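Local coordinates for protein D-ribose pyranase (Bacillus subtilis, PDB 1OGD) that probably interconverts the beta-pyranose and beta-furanose forms of D-ribose, working as a decamer built from two pentamers, at residues A50-A55 / A81-N86. Sequence-based numbering, arbitrary orientation.
Sequences AFQDTA and AKFLEN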
loop_
_atom_site.group_PDB
_atom_site.type_symbol
_atom_site.label_atom_id
_atom_site.label_comp_id
_atom_site.label_asym_id
_atom_site.label_seq_id
_atom_site.Cartn_x
_atom_site.Cartn_y
_atom_site.Cartn_z
ATOM N N ALA A 50 13.245 -30.927 -10.261
ATOM C CA ALA A 50 13.045 -31.285 -11.656
ATOM C C ALA A 50 11.587 -31.093 -12.054
ATOM O O ALA A 50 10.691 -31.135 -11.212
ATOM C CB ALA A 50 13.465 -32.738 -11.887
ATOM N N PHE A 51 11.364 -30.873 -13.343
ATOM C CA PHE A 51 10.025 -30.686 -13.878
ATOM C C PHE A 51 9.127 -31.860 -13.499
ATOM O O PHE A 51 7.985 -31.678 -13.068
ATOM C CB PHE A 51 10.090 -30.580 -15.400
ATOM C CG PHE A 51 8.747 -30.530 -16.062
ATOM C CD1 PHE A 51 7.984 -29.366 -16.036
ATOM C CD2 PHE A 51 8.243 -31.648 -16.721
ATOM C CE1 PHE A 51 6.737 -29.313 -16.659
ATOM C CE2 PHE A 51 6.999 -31.610 -17.346
ATOM C CZ PHE A 51 6.241 -30.439 -17.317
ATOM N N GLN A 52 9.651 -33.071 -13.666
ATOM C CA GLN A 52 8.885 -34.269 -13.358
ATOM C C GLN A 52 8.479 -34.333 -11.898
ATOM O O GLN A 52 7.322 -34.594 -11.590
ATOM C CB GLN A 52 9.683 -35.525 -13.721
ATOM C CG GLN A 52 10.186 -35.533 -15.151
ATOM C CD GLN A 52 10.635 -36.906 -15.603
ATOM O OE1 GLN A 52 11.090 -37.720 -14.799
ATOM N NE2 GLN A 52 10.523 -37.164 -16.902
ATOM N N ASP A 53 9.425 -34.096 -10.997
ATOM C CA ASP A 53 9.115 -34.145 -9.577
ATOM C C ASP A 53 8.056 -33.134 -9.184
ATOM O O ASP A 53 7.141 -33.451 -8.422
ATOM C CB ASP A 53 10.373 -33.923 -8.742
ATOM C CG ASP A 53 11.355 -35.067 -8.868
ATOM O OD1 ASP A 53 10.899 -36.221 -9.021
ATOM O OD2 ASP A 53 12.576 -34.821 -8.803
ATOM N N THR A 54 8.167 -31.919 -9.708
ATOM C CA THR A 54 7.196 -30.888 -9.379
ATOM C C THR A 54 5.812 -31.233 -9.926
ATOM O O THR A 54 4.813 -31.123 -9.221
ATOM C CB THR A 54 7.656 -29.521 -9.918
ATOM O OG1 THR A 54 8.961 -29.232 -9.401
ATOM C CG2 THR A 54 6.700 -28.419 -9.476
ATOM N N ALA A 55 5.756 -31.658 -11.182
ATOM C CA ALA A 55 4.492 -32.020 -11.803
ATOM C C ALA A 55 3.817 -33.181 -11.061
ATOM O O ALA A 55 2.590 -33.220 -10.929
ATOM C CB ALA A 55 4.723 -32.389 -13.271
ATOM N N ALA A 81 8.129 -35.239 -22.387
ATOM C CA ALA A 81 6.888 -35.261 -23.152
ATOM C C ALA A 81 6.132 -36.549 -22.834
ATOM O O ALA A 81 4.899 -36.558 -22.748
ATOM C CB ALA A 81 7.192 -35.186 -24.643
ATOM N N LYS A 82 6.881 -37.637 -22.661
ATOM C CA LYS A 82 6.292 -38.937 -22.345
ATOM C C LYS A 82 5.805 -38.946 -20.903
ATOM O O LYS A 82 4.738 -39.482 -20.598
ATOM C CB LYS A 82 7.317 -40.060 -22.534
ATOM C CG LYS A 82 7.807 -40.242 -23.959
ATOM C CD LYS A 82 8.692 -41.484 -24.076
ATOM C CE LYS A 82 9.305 -41.617 -25.469
ATOM N NZ LYS A 82 8.281 -41.698 -26.555
ATOM N N PHE A 83 6.602 -38.357 -20.020
ATOM C CA PHE A 83 6.257 -38.281 -18.609
ATOM C C PHE A 83 4.847 -37.716 -18.469
ATOM O O PHE A 83 4.006 -38.286 -17.776
ATOM C CB PHE A 83 7.244 -37.375 -17.880
ATOM C CG PHE A 83 6.977 -37.252 -16.413
ATOM C CD1 PHE A 83 7.487 -38.184 -15.520
ATOM C CD2 PHE A 83 6.203 -36.204 -15.923
ATOM C CE1 PHE A 83 7.235 -38.077 -14.157
ATOM C CE2 PHE A 83 5.943 -36.088 -14.563
ATOM C CZ PHE A 83 6.461 -37.026 -13.679
ATOM N N LEU A 84 4.600 -36.593 -19.141
ATOM C CA LEU A 84 3.299 -35.932 -19.112
ATOM C C LEU A 84 2.166 -36.832 -19.589
ATOM O O LEU A 84 1.131 -36.941 -18.928
ATOM C CB LEU A 84 3.323 -34.670 -19.976
ATOM C CG LEU A 84 4.029 -33.440 -19.408
ATOM C CD1 LEU A 84 3.938 -32.295 -20.414
ATOM C CD2 LEU A 84 3.382 -33.047 -18.086
ATOM N N GLU A 85 2.358 -37.455 -20.749
ATOM C CA GLU A 85 1.356 -38.351 -21.322
ATOM C C GLU A 85 1.031 -39.461 -20.325
ATOM O O GLU A 85 -0.132 -39.799 -20.114
ATOM C CB GLU A 85 1.882 -38.967 -22.621
ATOM C CG GLU A 85 2.097 -37.978 -23.762
ATOM C CD GLU A 85 0.801 -37.555 -24.430
ATOM O OE1 GLU A 85 0.071 -38.442 -24.924
ATOM O OE2 GLU A 85 0.510 -36.340 -24.468
ATOM N N ASN A 86 2.073 -40.014 -19.715
ATOM C CA ASN A 86 1.931 -41.089 -18.739
ATOM C C ASN A 86 1.300 -40.622 -17.434
ATOM O O ASN A 86 0.419 -41.292 -16.895
ATOM C CB ASN A 86 3.299 -41.712 -18.448
ATOM C CG ASN A 86 3.857 -42.479 -19.638
ATOM O OD1 ASN A 86 5.050 -42.789 -19.686
ATOM N ND2 ASN A 86 2.994 -42.800 -20.599
#
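Gln52 and Phe83 face each other where segments 51-55 and 81-86, on helices 51-61 and 78-87, run side by side in the same direction, 17° apart, with axes 10.7 Å apart at their closest. With chi1 at -179°, CG of Phe83 points opposite the backbone N, and the ring reaches across to the first turn of helix 51-61. The Gln52 side chain lies over one face of this ring. Gln52 CB sits 3.6 Å from the centroid of the Phe83 ring, 16° off the normal, a CH-pi contact. The extended chain then carries the amide over the CD1 side of the same face, where Gln52 CD is 3.4 Å from Phe83 CD1. Amide and ring planes are only 20° apart, so the two flat groups stack. Gln52 NE2 also makes a weak hydrogen bond to Asn80 OD1. Phe83 CZ comes to 3.3 Å from Gln52 O. Ala55 CB meets the ring at its edge, 4.1 Å from Phe83 CE2. Both helices belong to the alpha/beta fold of the RbsD/FucU family, and strand 64-70 lies between them in sequence. Replacing Phe83 by alanine is likely to open a gap against Ala55 and leave the Gln52 amide without its stacking partner. Deeper in, Phe51 CZ touches Leu84 CD2 at 3.9 Å, with the methyl at the ring edge. Phe51 also packs on Ile26 of strand 23-27 and on Ala121, a substrate-binding residue.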